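Local coordinates for ATP-dependent DNA helicase (PDB 5V9X), which unwinds RNA:DNA hybrids as an ATP-driven 3'-to-5' helicase that tracks along single-stranded DNA, at residues Q466-V471 with P521-D526; N459-L464 with E501-L506; A177-L182 with A473-D478; P791-G796 with L801-Q806; S208-D213 with V486-P491. One frame throughout, in Å; residues are numbered along the deposited sequence.

Contact 1. Residues Q466-V471 with P521-D526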
# COMPACT_ATOMS: atom_id res chain seq x y z
N GLN A 466 20.71 -1.67 5.23
CA GLN A 466 20.60 -0.22 5.26
C GLN A 466 20.70 0.30 6.69
O GLN A 466 21.47 1.23 6.97
CB GLN A 466 19.29 0.23 4.61
CG GLN A 466 19.06 1.73 4.65
CD GLN A 466 17.78 2.15 3.96
OE1 GLN A 466 17.04 3.00 4.47
NE2 GLN A 466 17.52 1.57 2.80
N HIS A 467 19.93 -0.29 7.61
CA HIS A 467 20.02 0.11 9.01
C HIS A 467 21.42 -0.13 9.57
O HIS A 467 21.91 0.65 10.39
CB HIS A 467 18.98 -0.63 9.85
CG HIS A 467 17.63 0.03 9.87
ND1 HIS A 467 17.23 0.86 10.90
CD2 HIS A 467 16.60 -0.01 8.99
CE1 HIS A 467 16.01 1.30 10.65
NE2 HIS A 467 15.61 0.79 9.50
N THR A 468 22.07 -1.21 9.12
CA THR A 468 23.40 -1.53 9.63
C THR A 468 24.40 -0.43 9.30
O THR A 468 25.27 -0.10 10.12
CB THR A 468 23.87 -2.87 9.06
OG1 THR A 468 22.94 -3.90 9.43
CG2 THR A 468 25.24 -3.22 9.61
N VAL A 469 24.30 0.16 8.11
CA VAL A 469 25.13 1.32 7.79
C VAL A 469 24.74 2.51 8.66
O VAL A 469 25.59 3.27 9.11
CB VAL A 469 25.03 1.66 6.29
CG1 VAL A 469 25.86 2.89 5.96
CG2 VAL A 469 25.47 0.48 5.44
N ALA A 470 23.44 2.67 8.92
CA ALA A 470 22.95 3.84 9.63
C ALA A 470 23.22 3.77 11.13
O ALA A 470 23.56 4.78 11.74
CB ALA A 470 21.46 4.02 9.37
N VAL A 471 23.05 2.59 11.73
CA VAL A 471 23.27 2.46 13.16
C VAL A 471 24.74 2.67 13.50
O VAL A 471 25.07 3.13 14.60
CB VAL A 471 22.76 1.09 13.67
CG1 VAL A 471 23.57 -0.05 13.07
CG2 VAL A 471 22.79 1.04 15.19
N PRO A 521 31.64 -1.31 -0.65
CA PRO A 521 31.34 -1.60 0.76
C PRO A 521 31.41 -0.35 1.61
O PRO A 521 32.20 0.57 1.36
CB PRO A 521 32.44 -2.60 1.14
CG PRO A 521 33.59 -2.23 0.27
CD PRO A 521 32.99 -1.77 -1.04
N ARG A 522 30.57 -0.31 2.64
CA ARG A 522 30.36 0.90 3.42
C ARG A 522 30.76 0.79 4.88
O ARG A 522 30.68 1.79 5.61
CB ARG A 522 28.89 1.32 3.33
CG ARG A 522 28.31 1.21 1.93
CD ARG A 522 29.07 2.07 0.93
NE ARG A 522 28.31 2.27 -0.30
CZ ARG A 522 28.60 3.18 -1.22
NH1 ARG A 522 29.63 3.99 -1.05
NH2 ARG A 522 27.84 3.29 -2.31
N LEU A 523 31.18 -0.39 5.34
CA LEU A 523 31.55 -0.58 6.74
C LEU A 523 32.85 -1.36 6.82
O LEU A 523 33.27 -2.01 5.86
CB LEU A 523 30.45 -1.31 7.51
CG LEU A 523 29.09 -0.61 7.62
CD1 LEU A 523 28.09 -1.51 8.31
CD2 LEU A 523 29.23 0.71 8.37
N VAL A 524 33.49 -1.28 7.98
CA VAL A 524 34.68 -2.05 8.29
C VAL A 524 34.36 -2.93 9.49
O VAL A 524 33.87 -2.45 10.51
CB VAL A 524 35.89 -1.15 8.57
CG1 VAL A 524 37.10 -1.98 8.96
CG2 VAL A 524 36.21 -0.29 7.35
N TYR A 525 34.65 -4.23 9.36
CA TYR A 525 34.24 -5.23 10.34
C TYR A 525 35.48 -5.78 11.04
O TYR A 525 36.39 -6.29 10.39
CB TYR A 525 33.47 -6.36 9.65
CG TYR A 525 32.67 -7.26 10.57
CD1 TYR A 525 32.55 -6.98 11.93
CD2 TYR A 525 32.05 -8.40 10.09
CE1 TYR A 525 31.82 -7.80 12.77
CE2 TYR A 525 31.33 -9.24 10.92
CZ TYR A 525 31.22 -8.93 12.26
OH TYR A 525 30.49 -9.76 13.09
N ASP A 526 35.50 -5.67 12.37
CA ASP A 526 36.57 -6.22 13.20
C ASP A 526 36.01 -7.45 13.90
O ASP A 526 35.36 -7.34 14.94
CB ASP A 526 37.07 -5.19 14.21
CG ASP A 526 38.34 -5.62 14.91
OD1 ASP A 526 39.39 -4.97 14.69
OD2 ASP A 526 38.31 -6.62 15.66
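T468 and V469 of helix 461-471 pack against L523 at the start of strand 523-526. The contact is buried and apolar. L523 points toward the helix, and its CD1 does most of the touching: it sits 3.6 Å from T468 CG2, about as far from the carbonyl oxygen of T468, and 4.4 Å from V469 CG2. V469 CG2 also lies 4.1 Å from R522 CB, so one methyl group spans the last loop residue and the first residue of the strand.

The polar groups at this junction turn elsewhere. In T468 the methyl CG2 lies anti to the backbone N, which gives the strand a carbon face, while OG1 folds back beside that N (chi1 -59°) to bond L464 O in the preceding turn and W482 NE1. R522 starts toward the helix, but its chain bends at chi2 and leads away to where NE bonds L788 O. Backbone bonds to L507 and R535 hold R522, and L523 is also bonded to L507, at the end of helix 497-508.

Helix 461-471 therefore lies across the start of strand 523-526, with helix 497-508 beside them: the first helix packed on a hairpin strand of a winged-helix domain.

Contact 2. Residues N459-L464 with E501-L506; sequences NPLDVL and EATLDL
L461 and L464 close from one helix onto T503 of another, joining the first helix of the winged-helix domain, 461-471, to its third, 497-508. The approach is nearest at L461 and T503, whose CA atoms are 7.0 Å apart. L461 can be followed outward from its backbone. Its CB already lies 3.9 Å from T503 OG1, and CG is scarcely farther. Beyond the fork, CD1 and CD2 are both 3.9 Å from OG1 as well. The side chains meet obliquely, with CB, CG and both methyls of L461 at similar distances round the one oxygen, and neither methyl is favoured over the other.

This puts a polar oxygen against hydrocarbon. The hydroxyl has a polar partner in its own helix, A499 O one turn earlier, which is consistent with its lying there. T503 OG1 sits beside the backbone N (chi1 -64°), turned back along the helix to that carbonyl, while its flank meets the leucines.

D462, between the two leucines, points the other way and forms salt bridges with R786 and K200. L464 comes in one turn after L461, its CG anti to the backbone N, and adds a single branch to the contact: CD2, 4.1 Å from T503 OG1.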
# COMPACT_ATOMS: atom_id res chain seq x y z
N ASN A 459 12.74 -11.66 7.53
CA ASN A 459 14.17 -11.51 7.29
C ASN A 459 14.51 -10.78 5.99
O ASN A 459 15.26 -11.31 5.15
CB ASN A 459 14.85 -12.88 7.32
CG ASN A 459 14.56 -13.64 8.59
OD1 ASN A 459 14.27 -13.05 9.63
ND2 ASN A 459 14.63 -14.97 8.52
N PRO A 460 13.99 -9.55 5.78
CA PRO A 460 14.38 -8.80 4.58
C PRO A 460 15.78 -8.21 4.71
O PRO A 460 15.95 -7.14 5.30
CB PRO A 460 13.30 -7.72 4.48
CG PRO A 460 12.86 -7.50 5.88
CD PRO A 460 12.99 -8.82 6.58
N LEU A 461 16.77 -8.90 4.14
CA LEU A 461 18.17 -8.58 4.43
C LEU A 461 18.57 -7.20 3.95
O LEU A 461 19.46 -6.57 4.55
CB LEU A 461 19.08 -9.64 3.81
CG LEU A 461 18.93 -11.06 4.34
CD1 LEU A 461 19.98 -11.97 3.71
CD2 LEU A 461 19.03 -11.09 5.86
N ASP A 462 17.96 -6.70 2.87
CA ASP A 462 18.35 -5.39 2.36
C ASP A 462 17.97 -4.29 3.34
O ASP A 462 18.73 -3.33 3.54
CB ASP A 462 17.73 -5.14 0.99
CG ASP A 462 16.21 -5.25 0.99
OD1 ASP A 462 15.62 -5.51 2.06
OD2 ASP A 462 15.61 -5.08 -0.09
N VAL A 463 16.80 -4.40 3.98
CA VAL A 463 16.40 -3.45 5.01
C VAL A 463 17.39 -3.49 6.17
O VAL A 463 17.75 -2.45 6.74
CB VAL A 463 14.96 -3.73 5.48
CG1 VAL A 463 14.64 -2.94 6.74
CG2 VAL A 463 13.97 -3.40 4.37
N LEU A 464 17.84 -4.70 6.54
CA LEU A 464 18.84 -4.83 7.59
C LEU A 464 20.14 -4.14 7.21
O LEU A 464 20.72 -3.39 8.00
CB LEU A 464 19.09 -6.32 7.88
CG LEU A 464 20.31 -6.67 8.74
CD1 LEU A 464 20.13 -6.15 10.16
CD2 LEU A 464 20.56 -8.17 8.74
N GLU A 501 25.63 -12.36 9.74
CA GLU A 501 27.05 -12.19 9.43
C GLU A 501 27.27 -12.10 7.92
O GLU A 501 28.14 -11.35 7.47
CB GLU A 501 27.87 -13.33 10.03
CG GLU A 501 27.71 -13.50 11.53
CD GLU A 501 28.24 -12.32 12.33
OE1 GLU A 501 29.02 -11.51 11.78
OE2 GLU A 501 27.86 -12.20 13.52
N ALA A 502 26.50 -12.86 7.14
CA ALA A 502 26.61 -12.78 5.69
C ALA A 502 26.33 -11.37 5.19
O ALA A 502 27.02 -10.87 4.29
CB ALA A 502 25.66 -13.78 5.03
N THR A 503 25.33 -10.70 5.77
CA THR A 503 25.04 -9.32 5.39
C THR A 503 26.17 -8.39 5.79
O THR A 503 26.55 -7.50 5.02
CB THR A 503 23.72 -8.87 6.01
OG1 THR A 503 22.64 -9.66 5.49
CG2 THR A 503 23.46 -7.40 5.71
N LEU A 504 26.74 -8.58 6.99
CA LEU A 504 27.84 -7.73 7.43
C LEU A 504 29.07 -7.93 6.55
O LEU A 504 29.81 -6.97 6.30
CB LEU A 504 28.18 -8.02 8.89
CG LEU A 504 27.07 -7.90 9.94
CD1 LEU A 504 27.66 -7.95 11.34
CD2 LEU A 504 26.27 -6.62 9.74
N ASP A 505 29.31 -9.16 6.09
CA ASP A 505 30.44 -9.42 5.20
C ASP A 505 30.31 -8.60 3.92
O ASP A 505 31.27 -7.96 3.48
CB ASP A 505 30.52 -10.91 4.87
CG ASP A 505 30.71 -11.76 6.10
OD1 ASP A 505 31.21 -11.23 7.11
OD2 ASP A 505 30.37 -12.96 6.05
N LEU A 506 29.12 -8.63 3.31
CA LEU A 506 28.91 -7.90 2.07
C LEU A 506 29.11 -6.40 2.28
O LEU A 506 29.73 -5.73 1.44
CB LEU A 506 27.50 -8.19 1.55
CG LEU A 506 27.09 -7.59 0.21
CD1 LEU A 506 28.20 -7.76 -0.81
CD2 LEU A 506 25.82 -8.26 -0.27

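Contact 3. Residues A177-L182 with A473-D478. With nucleotides of chain B.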
# COMPACT_ATOMS: atom_id res chain seq x y z
N ALA A 177 22.55 13.82 14.84
CA ALA A 177 22.58 14.36 16.19
C ALA A 177 21.19 14.66 16.73
O ALA A 177 21.06 14.95 17.92
CB ALA A 177 23.44 15.62 16.22
N ALA A 178 20.15 14.61 15.89
CA ALA A 178 18.79 14.86 16.35
C ALA A 178 18.28 13.78 17.29
O ALA A 178 17.33 14.03 18.04
CB ALA A 178 17.85 14.99 15.15
N ARG A 179 18.89 12.59 17.27
CA ARG A 179 18.44 11.50 18.13
C ARG A 179 18.59 11.83 19.61
O ARG A 179 17.92 11.19 20.44
CB ARG A 179 19.21 10.23 17.81
CG ARG A 179 20.69 10.32 18.16
CD ARG A 179 21.40 9.02 17.90
NE ARG A 179 22.84 9.14 18.09
CZ ARG A 179 23.70 8.16 17.88
NH1 ARG A 179 23.27 6.97 17.48
NH2 ARG A 179 25.00 8.36 18.07
N GLU A 180 19.45 12.79 19.96
CA GLU A 180 19.62 13.15 21.36
C GLU A 180 18.35 13.74 21.96
O GLU A 180 18.20 13.74 23.19
CB GLU A 180 20.78 14.13 21.51
CG GLU A 180 21.60 13.94 22.78
CD GLU A 180 22.60 12.81 22.66
OE1 GLU A 180 23.22 12.68 21.58
OE2 GLU A 180 22.78 12.05 23.64
N THR A 181 17.44 14.25 21.13
CA THR A 181 16.16 14.73 21.63
C THR A 181 15.16 13.61 21.87
O THR A 181 14.12 13.84 22.49
CB THR A 181 15.55 15.74 20.65
OG1 THR A 181 15.26 15.09 19.40
CG2 THR A 181 16.52 16.89 20.40
N LEU A 182 15.45 12.39 21.41
CA LEU A 182 14.54 11.26 21.55
C LEU A 182 14.89 10.37 22.73
O LEU A 182 14.26 9.32 22.90
CB LEU A 182 14.52 10.44 20.26
CG LEU A 182 14.16 11.20 18.99
CD1 LEU A 182 14.27 10.30 17.77
CD2 LEU A 182 12.76 11.78 19.10
N ALA A 473 26.82 4.62 11.57
CA ALA A 473 27.32 5.78 10.85
C ALA A 473 27.88 6.84 11.78
O ALA A 473 28.75 7.63 11.37
CB ALA A 473 26.22 6.37 9.97
N LEU A 474 27.40 6.89 13.02
CA LEU A 474 27.84 7.89 13.98
C LEU A 474 28.78 7.34 15.04
O LEU A 474 29.60 8.09 15.57
CB LEU A 474 26.63 8.53 14.67
CG LEU A 474 25.52 9.03 13.74
CD1 LEU A 474 24.19 9.07 14.47
CD2 LEU A 474 25.87 10.40 13.19
N GLU A 475 28.67 6.05 15.36
CA GLU A 475 29.44 5.43 16.43
C GLU A 475 29.86 4.02 16.01
O GLU A 475 29.33 3.49 15.03
CB GLU A 475 28.63 5.38 17.73
CG GLU A 475 27.95 6.69 18.09
CD GLU A 475 27.71 6.82 19.58
OE1 GLU A 475 27.25 5.85 20.20
OE2 GLU A 475 27.99 7.91 20.13
N PRO A 476 30.80 3.39 16.72
CA PRO A 476 31.06 1.96 16.48
C PRO A 476 30.07 1.11 17.27
O PRO A 476 29.83 1.35 18.45
CB PRO A 476 32.49 1.78 16.99
CG PRO A 476 32.62 2.79 18.07
CD PRO A 476 31.79 3.98 17.64
N VAL A 477 29.50 0.11 16.60
CA VAL A 477 28.44 -0.69 17.19
C VAL A 477 28.95 -2.11 17.43
O VAL A 477 29.80 -2.62 16.69
CB VAL A 477 27.17 -0.70 16.31
CG1 VAL A 477 27.31 -1.65 15.13
CG2 VAL A 477 25.94 -1.03 17.14
N ASP A 478 28.45 -2.73 18.49
CA ASP A 478 28.76 -4.12 18.80
C ASP A 478 27.91 -5.02 17.91
O ASP A 478 26.68 -4.91 17.91
CB ASP A 478 28.50 -4.40 20.28
CG ASP A 478 29.00 -5.77 20.71
OD1 ASP A 478 29.80 -6.38 19.96
OD2 ASP A 478 28.60 -6.23 21.79
P DA B 13 24.20 15.72 11.69
OP1 DA B 13 24.21 14.63 12.69
OP2 DA B 13 23.43 16.95 11.96
O5' DA B 13 25.70 16.15 11.38
C5' DA B 13 26.46 15.41 10.43
C4' DA B 13 27.62 16.23 9.90
O4' DA B 13 27.15 17.13 8.87
C3' DA B 13 28.31 17.11 10.94
O3' DA B 13 29.70 17.15 10.68
C2' DA B 13 27.65 18.47 10.73
C1' DA B 13 27.45 18.47 9.23
N9 DA B 13 26.34 19.31 8.80
C8 DA B 13 25.31 19.78 9.57
N7 DA B 13 24.45 20.52 8.91
C5 DA B 13 24.95 20.54 7.62
C6 DA B 13 24.49 21.15 6.44
N6 DA B 13 23.38 21.89 6.37
N1 DA B 13 25.22 20.97 5.32
C2 DA B 13 26.33 20.22 5.39
N3 DA B 13 26.86 19.60 6.44
C4 DA B 13 26.11 19.80 7.53
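R179 stretches across from the 3-10 turn that follows helix 167-174 to meet L474 and E475, and its guanidinium carries most of the contact. The tight part is a methyl packed on the flat face of the guanidinium: L474 CD1 stands over the centre of one face, 3.6 Å above the plane. R179 leaves its backbone with CG between N and the carbonyl carbon (chi1 66°), then runs extended from CG to NE, which gives it the length to cross. L215, in the loop after helix 200-213, also touches R179.

The looser side belongs to E475, an exposed residue. Its CG lies at the guanidinium edge, near the plane, 3.4 Å from R179 NH2. The carboxylate is set at 80° to the guanidinium, and the salt bridge from R179 NH2 to E475 OE2 is long, at 3.7 Å, so any attraction is probably weak and loosely directed.

Two residues earlier, the backbone N of A177 donates to OP1 of nucleotide DA13 of chain B, at 2.8 Å and 151°. The contact bridges the first RecA-like helicase domain and the winged-helix domain beside a backbone-amide hydrogen bond to a DNA phosphate, as in other superfamily 2 helicases.

Contact 4. Residues P791-G796 with L801-Q806; sequences PRRHPG and LWHQRQ
R793 and P791, in the loop before helix 801-815, fold back on H803 and W802 in that helix's first turn, a short-range, partly buried contact within the DEAD/H-associated region, its nearest atom about 4 Å from the bound DNA. Its centre is a CH-pi contact: R793 CG stands over one face of the H803 imidazole, 3.6 Å from the ring centroid and 15° off the normal. The H803 ring reaches the loop because chi1 (-173°) sets CG opposite the backbone N. R793 then bends at chi2 and chi3, which brings its guanidinium under W802 CH2, 4.1 Å above the plane near the rim, with the two planes 60° apart. H803 CE1 also faces P791 O, though this is not a hydrogen bond.

Within the loop, R792 NH1 bonds P795 O at 3.0 Å and also T544 OG1. Behind the contact, Q804 and R805 pack on helix 774-786. On the loop side, P791 touches R520, just ahead of strand 523-526, and R792 rests on L541 of helix 538-543.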
# COMPACT_ATOMS: atom_id res chain seq x y z
N PRO A 791 27.14 1.68 -6.65
CA PRO A 791 27.85 2.96 -6.75
C PRO A 791 26.94 4.03 -7.35
O PRO A 791 26.29 3.80 -8.37
CB PRO A 791 29.04 2.64 -7.67
CG PRO A 791 28.59 1.45 -8.46
CD PRO A 791 27.69 0.66 -7.56
N ARG A 792 26.90 5.19 -6.70
CA ARG A 792 26.07 6.30 -7.14
C ARG A 792 26.92 7.35 -7.85
O ARG A 792 28.15 7.33 -7.80
CB ARG A 792 25.32 6.91 -5.95
CG ARG A 792 26.13 7.00 -4.66
CD ARG A 792 25.33 7.64 -3.53
NE ARG A 792 24.09 6.92 -3.23
CZ ARG A 792 23.21 7.31 -2.31
NH1 ARG A 792 23.42 8.41 -1.61
NH2 ARG A 792 22.12 6.59 -2.10
N ARG A 793 26.23 8.28 -8.52
CA ARG A 793 26.92 9.30 -9.30
C ARG A 793 27.37 10.48 -8.45
O ARG A 793 28.33 11.18 -8.81
CB ARG A 793 26.02 9.80 -10.43
CG ARG A 793 25.77 8.78 -11.53
CD ARG A 793 26.22 9.32 -12.88
NE ARG A 793 27.30 8.52 -13.46
CZ ARG A 793 28.06 8.92 -14.47
NH1 ARG A 793 27.86 10.11 -15.03
NH2 ARG A 793 29.01 8.12 -14.94
N HIS A 794 26.69 10.73 -7.33
CA HIS A 794 27.04 11.79 -6.40
C HIS A 794 26.82 11.23 -5.00
O HIS A 794 25.79 10.59 -4.75
CB HIS A 794 26.19 13.05 -6.61
CG HIS A 794 26.71 14.26 -5.91
ND1 HIS A 794 26.63 14.43 -4.54
CD2 HIS A 794 27.32 15.37 -6.39
CE1 HIS A 794 27.17 15.59 -4.21
NE2 HIS A 794 27.60 16.18 -5.31
N PRO A 795 27.76 11.45 -4.08
CA PRO A 795 27.63 10.82 -2.75
C PRO A 795 26.35 11.17 -2.02
O PRO A 795 25.75 10.31 -1.37
CB PRO A 795 28.87 11.34 -2.00
CG PRO A 795 29.85 11.67 -3.08
CD PRO A 795 29.03 12.18 -4.22
N GLY A 796 25.89 12.42 -2.12
CA GLY A 796 24.69 12.83 -1.43
C GLY A 796 23.46 12.88 -2.31
O GLY A 796 22.56 13.70 -2.08
N LEU A 801 17.79 6.52 -12.39
CA LEU A 801 17.30 5.16 -12.61
C LEU A 801 18.11 4.44 -13.68
O LEU A 801 18.37 3.24 -13.56
CB LEU A 801 15.82 5.19 -12.97
CG LEU A 801 15.03 3.91 -12.66
CD1 LEU A 801 15.28 3.46 -11.23
CD2 LEU A 801 13.56 4.17 -12.88
N TRP A 802 18.52 5.16 -14.73
CA TRP A 802 19.35 4.54 -15.75
C TRP A 802 20.67 4.05 -15.17
O TRP A 802 21.24 3.06 -15.66
CB TRP A 802 19.61 5.52 -16.90
CG TRP A 802 20.51 6.67 -16.54
CD1 TRP A 802 20.12 7.92 -16.14
CD2 TRP A 802 21.95 6.69 -16.55
NE1 TRP A 802 21.22 8.70 -15.90
CE2 TRP A 802 22.36 7.97 -16.14
CE3 TRP A 802 22.93 5.74 -16.86
CZ2 TRP A 802 23.70 8.33 -16.04
CZ3 TRP A 802 24.26 6.10 -16.76
CH2 TRP A 802 24.63 7.38 -16.35
N HIS A 803 21.18 4.72 -14.14
CA HIS A 803 22.47 4.37 -13.56
C HIS A 803 22.33 3.23 -12.55
O HIS A 803 23.21 2.37 -12.46
CB HIS A 803 23.10 5.59 -12.91
CG HIS A 803 24.49 5.37 -12.42
ND1 HIS A 803 24.84 5.46 -11.09
CD2 HIS A 803 25.63 5.06 -13.08
CE1 HIS A 803 26.13 5.22 -10.95
NE2 HIS A 803 26.63 4.97 -12.15
N GLN A 804 21.24 3.23 -11.77
CA GLN A 804 20.95 2.07 -10.93
C GLN A 804 20.88 0.80 -11.77
O GLN A 804 21.51 -0.21 -11.44
CB GLN A 804 19.64 2.28 -10.17
CG GLN A 804 19.75 3.19 -8.95
CD GLN A 804 18.49 3.18 -8.10
OE1 GLN A 804 17.57 2.39 -8.34
NE2 GLN A 804 18.44 4.06 -7.11
N ARG A 805 20.13 0.85 -12.88
CA ARG A 805 19.98 -0.32 -13.74
C ARG A 805 21.32 -0.79 -14.27
O ARG A 805 21.63 -1.99 -14.22
CB ARG A 805 19.03 0.01 -14.89
CG ARG A 805 17.61 0.25 -14.46
CD ARG A 805 16.88 1.10 -15.48
NE ARG A 805 15.45 1.17 -15.19
CZ ARG A 805 14.63 2.06 -15.74
NH1 ARG A 805 15.10 2.96 -16.59
NH2 ARG A 805 13.34 2.05 -15.42
N GLN A 806 22.13 0.13 -14.79
CA GLN A 806 23.42 -0.24 -15.37
C GLN A 806 24.32 -0.90 -14.34
O GLN A 806 24.89 -1.97 -14.58
CB GLN A 806 24.09 0.99 -15.98
CG GLN A 806 25.51 0.74 -16.47
CD GLN A 806 26.10 1.97 -17.13
OE1 GLN A 806 27.11 2.51 -16.67
NE2 GLN A 806 25.48 2.42 -18.21

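Contact 5. Residues S208-D213 with V486-P491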
# COMPACT_ATOMS: atom_id res chain seq x y z
N SER A 208 13.83 0.95 13.09
CA SER A 208 13.96 2.29 13.66
C SER A 208 13.48 2.31 15.11
O SER A 208 14.13 2.89 15.98
CB SER A 208 13.17 3.30 12.83
OG SER A 208 13.78 3.52 11.57
N LEU A 209 12.34 1.66 15.38
CA LEU A 209 11.80 1.65 16.74
C LEU A 209 12.70 0.88 17.70
O LEU A 209 12.80 1.26 18.88
CB LEU A 209 10.39 1.06 16.73
CG LEU A 209 9.34 1.87 15.97
CD1 LEU A 209 7.98 1.17 16.02
CD2 LEU A 209 9.24 3.29 16.50
N GLU A 210 13.35 -0.18 17.24
CA GLU A 210 14.28 -0.90 18.12
C GLU A 210 15.54 -0.08 18.37
O GLU A 210 16.09 -0.10 19.48
CB GLU A 210 14.64 -2.26 17.52
CG GLU A 210 13.52 -3.29 17.60
CD GLU A 210 13.09 -3.60 19.03
OE1 GLU A 210 11.89 -3.89 19.24
OE2 GLU A 210 13.95 -3.55 19.94
N ARG A 211 16.01 0.65 17.35
CA ARG A 211 17.12 1.58 17.56
C ARG A 211 16.73 2.68 18.54
O ARG A 211 17.57 3.15 19.32
CB ARG A 211 17.56 2.17 16.23
CG ARG A 211 18.21 1.17 15.28
CD ARG A 211 18.42 1.77 13.90
NE ARG A 211 19.18 3.02 13.95
CZ ARG A 211 19.40 3.79 12.89
NH1 ARG A 211 18.92 3.45 11.71
NH2 ARG A 211 20.09 4.91 13.02
N LEU A 212 15.46 3.10 18.51
CA LEU A 212 14.97 4.04 19.51
C LEU A 212 15.06 3.45 20.91
O LEU A 212 15.64 4.06 21.82
CB LEU A 212 13.53 4.45 19.19
CG LEU A 212 12.82 5.34 20.21
CD1 LEU A 212 13.43 6.74 20.23
CD2 LEU A 212 11.33 5.40 19.94
N ASP A 213 14.50 2.25 21.10
CA ASP A 213 14.48 1.62 22.41
C ASP A 213 15.87 1.48 23.01
O ASP A 213 16.02 1.44 24.24
CB ASP A 213 13.81 0.24 22.32
CG ASP A 213 12.30 0.34 22.19
OD1 ASP A 213 11.76 1.46 22.28
OD2 ASP A 213 11.65 -0.71 22.00
N VAL A 486 18.10 -6.41 16.48
CA VAL A 486 17.44 -6.79 15.23
C VAL A 486 16.42 -7.90 15.48
O VAL A 486 15.29 -7.85 14.97
CB VAL A 486 18.49 -7.19 14.18
CG1 VAL A 486 17.87 -8.03 13.09
CG2 VAL A 486 19.13 -5.95 13.59
N ARG A 487 16.79 -8.90 16.28
CA ARG A 487 15.88 -10.01 16.55
C ARG A 487 14.70 -9.60 17.42
O ARG A 487 13.71 -10.33 17.47
CB ARG A 487 16.62 -11.16 17.21
CG ARG A 487 17.51 -11.96 16.28
CD ARG A 487 17.73 -13.36 16.82
NE ARG A 487 17.05 -14.37 16.02
CZ ARG A 487 16.79 -15.60 16.44
NH1 ARG A 487 17.15 -15.98 17.66
NH2 ARG A 487 16.17 -16.46 15.64
N ARG A 488 14.78 -8.46 18.11
CA ARG A 488 13.64 -8.01 18.91
C ARG A 488 12.51 -7.49 18.03
O ARG A 488 11.35 -7.52 18.43
CB ARG A 488 14.08 -6.95 19.92
CG ARG A 488 14.69 -7.54 21.18
CD ARG A 488 14.89 -6.49 22.27
NE ARG A 488 16.04 -5.63 22.01
CZ ARG A 488 17.26 -5.86 22.48
NH1 ARG A 488 17.49 -6.93 23.23
NH2 ARG A 488 18.25 -5.03 22.20
N SER A 489 12.84 -7.02 16.83
CA SER A 489 11.81 -6.61 15.88
C SER A 489 11.05 -7.84 15.38
O SER A 489 11.45 -8.99 15.57
CB SER A 489 12.42 -5.85 14.71
OG SER A 489 13.29 -6.68 13.96
N ALA A 490 9.92 -7.58 14.72
CA ALA A 490 9.08 -8.64 14.18
C ALA A 490 9.63 -9.27 12.91
O ALA A 490 9.65 -10.51 12.81
CB ALA A 490 7.66 -8.11 13.94
N PRO A 491 10.09 -8.50 11.91
CA PRO A 491 10.52 -9.13 10.64
C PRO A 491 11.80 -9.94 10.76
O PRO A 491 12.14 -10.64 9.80
CB PRO A 491 10.71 -7.94 9.70
CG PRO A 491 10.04 -6.78 10.36
CD PRO A 491 10.20 -7.03 11.82
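E210 meets R488 and S489 across a buried junction, and these three residues carry nearly all of it. E210 gives most. Bent at chi2, its chain leans over R488 and S489, bringing OE2 to 3.4 Å from R488 CB and to 3.6 Å from R488 NE. That last pair is a long salt bridge, with OE2 at the guanidinium edge and in its plane. The stronger partner of the carboxylate is elsewhere: OE1 pairs with R222 NH2, so E210 lies between two arginines, which would probably keep it charged.

The apolar share falls to S489, whose CB lies 4.0 Å from E210 CG. S489 OG sits between the backbone N and the carbonyl carbon and donates in the carbonyl plane to V486 O, which also accepts from S489 N. Two donors thus converge on the V486 carbonyl.

Helix 200-213 of the first RecA-like domain docks here on residues 486-491, which continue from the second helix of the winged-helix domain, a buried seam between domains.

How the contacts relate
Contacts 1 and 2 pack the interior of the winged-helix domain, with centres 10 Å apart, and share helix 461-471; they also touch through Y525 and E501. Contacts 3 and 5, 15 Å apart, tie that domain to the first RecA-like domain. Contact 5 meets contact 2 where N459 bonds P491, and contact 1 where H467 packs on R211. In the chain these four interleave: 177-182 and 208-213 come early, and the other six segments of these four contacts lie between 459 and 526. Contact 4 comes last, a separate contact within the DEAD/H-associated region, its centre 29 Å from that of contact 5 and its nearest atoms about 4 Å from contact 1.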